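Local coordinates for pseudouridine synthase (PDB 2AUS), which probably converts uridine to pseudouridine in RNA as an archaeal Cbf5 of the TruB family, at residues Y46-L51 with P90-R95; A127-F132 with H185-A190; A106-V111 with L200-S205. All blocks are in the same frame, centred on the assembly; numbering follows the deposited sequence.

Contact 1 of 3, residues Y46-L51 with P90-R95; sequences YGVINL and PVALER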
# COMPACT_ATOMS: atom_id res chain seq x y z
N TYR A 46 -7.87 29.16 4.98
CA TYR A 46 -8.28 29.14 6.37
C TYR A 46 -9.25 28.00 6.63
O TYR A 46 -10.20 28.15 7.40
CB TYR A 46 -8.93 30.48 6.74
CG TYR A 46 -7.97 31.64 6.63
CD1 TYR A 46 -7.14 31.98 7.68
CD2 TYR A 46 -7.82 32.33 5.42
CE1 TYR A 46 -6.17 32.97 7.55
CE2 TYR A 46 -6.86 33.31 5.27
CZ TYR A 46 -6.04 33.63 6.34
OH TYR A 46 -5.05 34.56 6.18
N GLY A 47 -9.02 26.86 5.99
CA GLY A 47 -9.91 25.74 6.17
C GLY A 47 -9.33 24.56 6.93
O GLY A 47 -8.12 24.45 7.11
N VAL A 48 -10.22 23.68 7.38
CA VAL A 48 -9.84 22.46 8.10
C VAL A 48 -10.64 21.33 7.47
O VAL A 48 -11.83 21.48 7.22
CB VAL A 48 -10.22 22.54 9.60
CG1 VAL A 48 -9.28 23.49 10.33
CG2 VAL A 48 -11.66 23.02 9.75
N ILE A 49 -9.98 20.21 7.22
CA ILE A 49 -10.64 19.06 6.61
C ILE A 49 -10.98 18.02 7.65
O ILE A 49 -10.15 17.67 8.49
CB ILE A 49 -9.73 18.39 5.55
CG1 ILE A 49 -9.35 19.39 4.47
CG2 ILE A 49 -10.45 17.19 4.93
CD1 ILE A 49 -8.42 18.81 3.40
N ASN A 50 -12.22 17.53 7.62
CA ASN A 50 -12.62 16.47 8.54
C ASN A 50 -12.38 15.20 7.73
O ASN A 50 -13.28 14.66 7.08
CB ASN A 50 -14.09 16.62 8.92
CG ASN A 50 -14.55 15.55 9.89
OD1 ASN A 50 -13.75 14.94 10.59
ND2 ASN A 50 -15.86 15.33 9.93
N LEU A 51 -11.13 14.74 7.75
CA LEU A 51 -10.74 13.58 6.97
C LEU A 51 -10.91 12.23 7.65
O LEU A 51 -10.67 12.09 8.86
CB LEU A 51 -9.28 13.73 6.55
CG LEU A 51 -8.84 12.73 5.49
CD1 LEU A 51 -9.16 13.29 4.09
CD2 LEU A 51 -7.36 12.45 5.62
N PRO A 90 -8.70 15.44 11.82
CA PRO A 90 -8.81 16.84 11.41
C PRO A 90 -7.47 17.32 10.85
O PRO A 90 -6.43 17.16 11.48
CB PRO A 90 -9.16 17.56 12.71
CG PRO A 90 -9.89 16.52 13.49
CD PRO A 90 -9.04 15.29 13.24
N VAL A 91 -7.51 17.88 9.65
CA VAL A 91 -6.30 18.39 9.02
C VAL A 91 -6.51 19.86 8.69
O VAL A 91 -7.32 20.20 7.83
CB VAL A 91 -5.96 17.60 7.72
CG1 VAL A 91 -4.66 18.11 7.13
CG2 VAL A 91 -5.85 16.12 8.02
N ALA A 92 -5.79 20.73 9.40
CA ALA A 92 -5.89 22.17 9.17
C ALA A 92 -5.00 22.53 7.99
O ALA A 92 -3.90 21.98 7.84
CB ALA A 92 -5.47 22.93 10.43
N LEU A 93 -5.46 23.46 7.16
CA LEU A 93 -4.72 23.85 5.96
C LEU A 93 -4.10 25.24 5.95
O LEU A 93 -4.65 26.20 6.52
CB LEU A 93 -5.64 23.75 4.73
CG LEU A 93 -6.58 22.55 4.66
CD1 LEU A 93 -7.52 22.73 3.47
CD2 LEU A 93 -5.79 21.25 4.54
N GLU A 94 -2.97 25.35 5.27
CA GLU A 94 -2.25 26.60 5.10
C GLU A 94 -2.22 27.51 6.33
O GLU A 94 -1.65 27.16 7.36
CB GLU A 94 -2.87 27.35 3.91
CG GLU A 94 -2.96 26.50 2.63
CD GLU A 94 -1.65 26.47 1.85
OE1 GLU A 94 -0.57 26.33 2.46
OE2 GLU A 94 -1.70 26.57 0.60
N ARG A 95 -2.85 28.67 6.20
CA ARG A 95 -2.89 29.67 7.27
C ARG A 95 -3.58 29.21 8.56
O ARG A 95 -3.35 29.78 9.62
CB ARG A 95 -3.56 30.93 6.75
CG ARG A 95 -2.78 31.65 5.67
CD ARG A 95 -1.81 32.64 6.28
NE ARG A 95 -2.51 33.55 7.19
CZ ARG A 95 -1.92 34.52 7.88
NH1 ARG A 95 -0.61 34.71 7.77
NH2 ARG A 95 -2.63 35.28 8.69
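Residues 47-51 and 90-93 run antiparallel as neighbouring strands, 158° between their short axes, with Ile49 and Val91 as the hydrogen-bonded pair: Ile49 N gives a nearly straight bond to Val91 O (2.7 Å), and Val91 N answers to Ile49 O (2.9 Å). A third bond, Leu93 N to Gly47 O (2.8 Å), continues the pairing toward Tyr46. Val48 and Ala92 stand on the face that Phe208 covers, where Val48 CG1 lies alongside Ala92 CB. On the other face Ile49 and Leu93 cross at about a right angle, Ile49 CD1 meeting Leu93 CD2 at 3.8 Å. This antiparallel pair belongs to a mixed sheet of the pseudouridine synthase domain, in which strand 47-53 also pairs with 214-215 and 241-242; Ile66 of helix 59-69 covers the face bearing Ile49 and Val91. Past the strand ends, Arg95 lies beside Tyr46. Its CB sits over the phenol face, 3.9 Å from the centroid, as a CH-pi contact. Bends at chi2 and chi3 lead the chain alongside the ring toward its hydroxyl, where NE gives Tyr46 OH a weak hydrogen bond (2.9 Å), bent to 125° at the hydrogen. The firmer polar partner of Arg95 is Phe324 O, taken by NH2.

Contact 2 of 3, residues A127-F132 with H185-A190; sequences AVMKEF and HHIGLA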
# COMPACT_ATOMS: atom_id res chain seq x y z
N ALA A 127 -20.11 -6.38 32.81
CA ALA A 127 -19.98 -5.81 34.14
C ALA A 127 -18.62 -5.14 34.33
O ALA A 127 -18.54 -4.03 34.87
CB ALA A 127 -20.17 -6.89 35.20
N VAL A 128 -17.56 -5.80 33.89
CA VAL A 128 -16.21 -5.28 34.02
C VAL A 128 -15.97 -4.04 33.16
O VAL A 128 -15.28 -3.11 33.58
CB VAL A 128 -15.16 -6.33 33.64
CG1 VAL A 128 -13.78 -5.72 33.63
CG2 VAL A 128 -15.23 -7.48 34.63
N MET A 129 -16.53 -4.03 31.95
CA MET A 129 -16.36 -2.89 31.07
C MET A 129 -17.26 -1.75 31.49
O MET A 129 -17.20 -0.65 30.94
CB MET A 129 -16.64 -3.29 29.62
CG MET A 129 -15.53 -4.13 29.02
SD MET A 129 -15.85 -4.55 27.31
CE MET A 129 -15.58 -2.95 26.51
N LYS A 130 -18.10 -2.01 32.49
CA LYS A 130 -19.00 -0.99 33.00
C LYS A 130 -18.25 -0.25 34.11
O LYS A 130 -18.48 0.93 34.34
CB LYS A 130 -20.27 -1.64 33.56
CG LYS A 130 -21.37 -0.65 33.92
CD LYS A 130 -21.86 0.10 32.69
CE LYS A 130 -22.96 1.09 33.04
NZ LYS A 130 -23.42 1.86 31.84
N GLU A 131 -17.34 -0.95 34.77
CA GLU A 131 -16.56 -0.38 35.86
C GLU A 131 -15.37 0.45 35.37
O GLU A 131 -14.76 1.17 36.15
CB GLU A 131 -16.06 -1.48 36.79
CG GLU A 131 -14.88 -2.27 36.23
CD GLU A 131 -14.42 -3.39 37.13
OE1 GLU A 131 -15.23 -4.29 37.43
OE2 GLU A 131 -13.24 -3.37 37.55
N PHE A 132 -15.03 0.33 34.09
CA PHE A 132 -13.91 1.09 33.55
C PHE A 132 -14.31 2.50 33.14
O PHE A 132 -13.47 3.30 32.75
CB PHE A 132 -13.26 0.37 32.37
CG PHE A 132 -12.14 -0.54 32.78
CD1 PHE A 132 -12.41 -1.82 33.23
CD2 PHE A 132 -10.83 -0.08 32.78
CE1 PHE A 132 -11.38 -2.65 33.67
CE2 PHE A 132 -9.79 -0.90 33.22
CZ PHE A 132 -10.07 -2.19 33.67
N HIS A 185 -5.87 -3.15 27.32
CA HIS A 185 -4.93 -4.00 28.05
C HIS A 185 -5.39 -4.15 29.51
O HIS A 185 -5.40 -5.25 30.06
CB HIS A 185 -3.53 -3.40 28.00
CG HIS A 185 -2.49 -4.20 28.72
ND1 HIS A 185 -2.07 -5.44 28.28
CD2 HIS A 185 -1.77 -3.93 29.84
CE1 HIS A 185 -1.14 -5.90 29.10
NE2 HIS A 185 -0.94 -5.01 30.05
N HIS A 186 -5.80 -3.04 30.12
CA HIS A 186 -6.26 -3.06 31.50
C HIS A 186 -7.56 -3.83 31.67
O HIS A 186 -7.80 -4.44 32.71
CB HIS A 186 -6.41 -1.64 32.04
CG HIS A 186 -5.11 -0.93 32.25
ND1 HIS A 186 -4.99 0.21 33.01
CD2 HIS A 186 -3.86 -1.23 31.82
CE1 HIS A 186 -3.73 0.59 33.03
NE2 HIS A 186 -3.02 -0.26 32.32
N ILE A 187 -8.41 -3.78 30.64
CA ILE A 187 -9.68 -4.49 30.68
C ILE A 187 -9.37 -5.98 30.61
O ILE A 187 -10.05 -6.80 31.24
CB ILE A 187 -10.59 -4.09 29.49
CG1 ILE A 187 -11.16 -2.68 29.72
CG2 ILE A 187 -11.71 -5.11 29.31
CD1 ILE A 187 -11.94 -2.12 28.54
N GLY A 188 -8.34 -6.33 29.85
CA GLY A 188 -7.95 -7.72 29.72
C GLY A 188 -7.40 -8.24 31.04
O GLY A 188 -7.61 -9.40 31.40
N LEU A 189 -6.69 -7.37 31.77
CA LEU A 189 -6.12 -7.74 33.06
C LEU A 189 -7.23 -7.95 34.07
O LEU A 189 -7.18 -8.88 34.88
CB LEU A 189 -5.16 -6.66 33.57
CG LEU A 189 -3.78 -6.58 32.90
CD1 LEU A 189 -3.01 -5.40 33.48
CD2 LEU A 189 -3.03 -7.88 33.11
N ALA A 190 -8.24 -7.09 34.02
CA ALA A 190 -9.37 -7.17 34.93
C ALA A 190 -10.18 -8.44 34.69
O ALA A 190 -10.72 -9.03 35.63
CB ALA A 190 -10.26 -5.94 34.75
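The carbonyl oxygen of His186 accepts the backbone N-H of Ala190 (3.0 Å), one turn further along the helix, and Phe132 CZ comes up to the same oxygen at 3.3 Å. The Phe132 ring thus touches the backbone of helix 180-191 as well as its side chains, and its CE2 also touches His186 CB, whose imidazole turns away from the contact. The ring is met from two directions. Ile187 CG1 lies over the centre of one face, 3.7 Å from the centroid and only 8° off the normal, a CH-pi contact with almost no offset. Ala190 CB approaches in the plane of the ring, touching CE1 at 3.6 Å. Val128 CG1, the branch placed opposite the backbone N (chi1 174°), reaches Ala190 CB at 3.7 Å, so this methyl meets both the valine and the phenylalanine. Deeper in, Met129 and Ile187 cross at about a right angle, with Met129 CG against Ile187 CG2 at 4.0 Å. Both of these side chains also touch Met114 of strand 108-116, and Met129 runs on over Ile158, Ile160, Val168 and Phe170. Helices 122-131 and 180-191 thus pack together on one face of the antiparallel sheet. Phe132, just past helix 122-131, reaches over to helix 180-191 on the more exposed side with Ala190, and also touches Ile158. No hydrogen bond passes between the two segments, so the contact is held by close methyl and methylene packing and by the CH-pi approach to the ring.

Contact 3 of 3, residues A106-V111 with L200-S205; sequences AGKEYV and LRRTRS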
# COMPACT_ATOMS: atom_id res chain seq x y z
N ALA A 106 -9.50 18.52 23.35
CA ALA A 106 -10.78 17.98 22.90
C ALA A 106 -10.95 16.52 23.29
O ALA A 106 -9.98 15.75 23.31
CB ALA A 106 -10.92 18.15 21.40
N GLY A 107 -12.18 16.14 23.61
CA GLY A 107 -12.47 14.77 23.96
C GLY A 107 -12.52 13.93 22.70
O GLY A 107 -12.67 14.47 21.61
N LYS A 108 -12.40 12.61 22.83
CA LYS A 108 -12.44 11.75 21.66
C LYS A 108 -13.29 10.51 21.83
O LYS A 108 -13.46 10.00 22.94
CB LYS A 108 -11.02 11.37 21.25
CG LYS A 108 -10.26 12.57 20.73
CD LYS A 108 -8.78 12.36 20.72
CE LYS A 108 -8.08 13.63 20.28
NZ LYS A 108 -8.46 14.77 21.14
N GLU A 109 -13.84 10.04 20.72
CA GLU A 109 -14.65 8.84 20.73
C GLU A 109 -14.06 7.87 19.73
O GLU A 109 -13.60 8.26 18.65
CB GLU A 109 -16.10 9.15 20.34
CG GLU A 109 -17.03 7.95 20.49
CD GLU A 109 -18.41 8.20 19.90
OE1 GLU A 109 -18.51 8.37 18.67
OE2 GLU A 109 -19.39 8.23 20.69
N TYR A 110 -14.05 6.60 20.10
CA TYR A 110 -13.51 5.57 19.24
C TYR A 110 -14.44 4.38 19.21
O TYR A 110 -15.31 4.22 20.07
CB TYR A 110 -12.17 5.08 19.79
CG TYR A 110 -11.06 6.09 19.83
CD1 TYR A 110 -10.14 6.20 18.79
CD2 TYR A 110 -10.89 6.92 20.94
CE1 TYR A 110 -9.08 7.09 18.85
CE2 TYR A 110 -9.83 7.83 21.01
CZ TYR A 110 -8.93 7.91 19.96
OH TYR A 110 -7.87 8.79 20.01
N VAL A 111 -14.26 3.54 18.20
CA VAL A 111 -15.00 2.30 18.10
C VAL A 111 -13.84 1.32 18.05
O VAL A 111 -12.94 1.47 17.22
CB VAL A 111 -15.85 2.21 16.84
CG1 VAL A 111 -16.36 0.78 16.65
CG2 VAL A 111 -17.05 3.14 16.98
N LEU A 200 -8.97 -0.38 15.64
CA LEU A 200 -9.38 0.87 16.25
C LEU A 200 -9.77 1.90 15.20
O LEU A 200 -9.09 2.05 14.19
CB LEU A 200 -8.22 1.43 17.08
CG LEU A 200 -8.51 2.29 18.32
CD1 LEU A 200 -7.54 3.45 18.33
CD2 LEU A 200 -9.95 2.78 18.32
N ARG A 201 -10.87 2.61 15.44
CA ARG A 201 -11.33 3.64 14.52
C ARG A 201 -11.82 4.83 15.33
O ARG A 201 -12.67 4.68 16.21
CB ARG A 201 -12.48 3.11 13.65
CG ARG A 201 -13.08 4.16 12.71
CD ARG A 201 -14.21 3.59 11.87
NE ARG A 201 -14.93 4.63 11.13
CZ ARG A 201 -14.43 5.29 10.09
NH1 ARG A 201 -13.20 5.03 9.66
NH2 ARG A 201 -15.15 6.23 9.48
N ARG A 202 -11.28 6.01 15.06
CA ARG A 202 -11.71 7.20 15.77
C ARG A 202 -12.98 7.70 15.10
O ARG A 202 -13.01 7.91 13.88
CB ARG A 202 -10.63 8.28 15.72
CG ARG A 202 -11.03 9.55 16.47
CD ARG A 202 -10.13 10.72 16.09
NE ARG A 202 -8.90 10.72 16.85
CZ ARG A 202 -7.84 11.47 16.59
NH1 ARG A 202 -7.84 12.29 15.55
NH2 ARG A 202 -6.79 11.39 17.39
N THR A 203 -14.02 7.90 15.89
CA THR A 203 -15.29 8.35 15.36
C THR A 203 -15.59 9.78 15.74
O THR A 203 -16.58 10.35 15.30
CB THR A 203 -16.45 7.46 15.87
OG1 THR A 203 -16.47 7.49 17.30
CG2 THR A 203 -16.27 6.03 15.38
N ARG A 204 -14.72 10.37 16.56
CA ARG A 204 -14.93 11.74 16.99
C ARG A 204 -13.71 12.36 17.65
O ARG A 204 -13.01 11.73 18.43
CB ARG A 204 -16.12 11.79 17.95
CG ARG A 204 -16.48 13.16 18.48
CD ARG A 204 -17.86 13.13 19.11
NE ARG A 204 -18.25 14.43 19.66
CZ ARG A 204 -18.31 15.55 18.95
NH1 ARG A 204 -18.01 15.55 17.65
NH2 ARG A 204 -18.68 16.69 19.53
N SER A 205 -13.46 13.62 17.31
CA SER A 205 -12.37 14.38 17.91
C SER A 205 -12.87 15.80 18.06
O SER A 205 -12.96 16.55 17.09
CB SER A 205 -11.13 14.38 17.02
OG SER A 205 -10.14 15.19 17.62
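Tyr110 and Arg202 lie side by side and point the same way, with ring and guanidinium planes 62° apart: Arg202 CB rests on Tyr110 CE1 at 3.7 Å, and the phenol OH stands at the guanidinium edge without bonding to it. Leu200 crosses the start of the tyrosine side chain, its CD2 3.5 Å from Tyr110 CD1. Over one face of the guanidinium comes Lys108 CE; Arg202 NH2 forms a salt bridge with a phosphate ion, probably from the crystallisation liquor, which also lies close to the Lys108 side chain, while NH1 is held by Val88 O. Arg202 NE is buried with no partner in the model. On the other face of the sheet Glu109 extends from a CG opposite its backbone N (chi1 -174°) and crosses Thr203. Thr203 OG1 donates to Glu109 OE1 (2.6 Å) from the anti side, 17° out of the carboxylate plane. The second carboxylate oxygen takes Tyr157 OH, so both are gripped. Thr203 CG2 presses on Val111 CG2 at 3.4 Å, tighter than usual. A classic beta bulge lies here: two residues, Thr203 and Arg204, lie opposite the single Glu109, whose O accepts Thr203 N (2.8 Å) and, weakly, Arg204 N (3.2 Å). Beyond it Val111 and Arg201 are bonded in both directions. Strand 108-116 is held between 195-205 and 167-174 within the antiparallel sheet; Val172 and Val174 touch Tyr110. From strand 88-93, Pro90 touches Arg202 and Val88 touches Ser205, and another protein's chain packs on Val111, Arg201 and Thr203.

In the fold
Contacts 1 and 3 are both buried antiparallel strand pairings near the centre of the chain, and they touch where Pro90 CD meets Arg202 NH1. Contact 1 joins backbone hydrogen bonds to aliphatic side chains, with exposed Arg95 beside buried Tyr46 at one end; contact 3 combines a bulge, a carboxylate bonded through both oxygens and arginines that reach a phosphate and a second protein. Contact 2, whose centre lies about 29 Å from the centre of the chain, is partly exposed and has no hydrogen bond between its segments. It belongs with contact 3 all the same: strand 108-116 leads into helix 122-131, helix 180-191 leads into strand 195-205, and these helices pack on the sheet whose strands contact 3 joins.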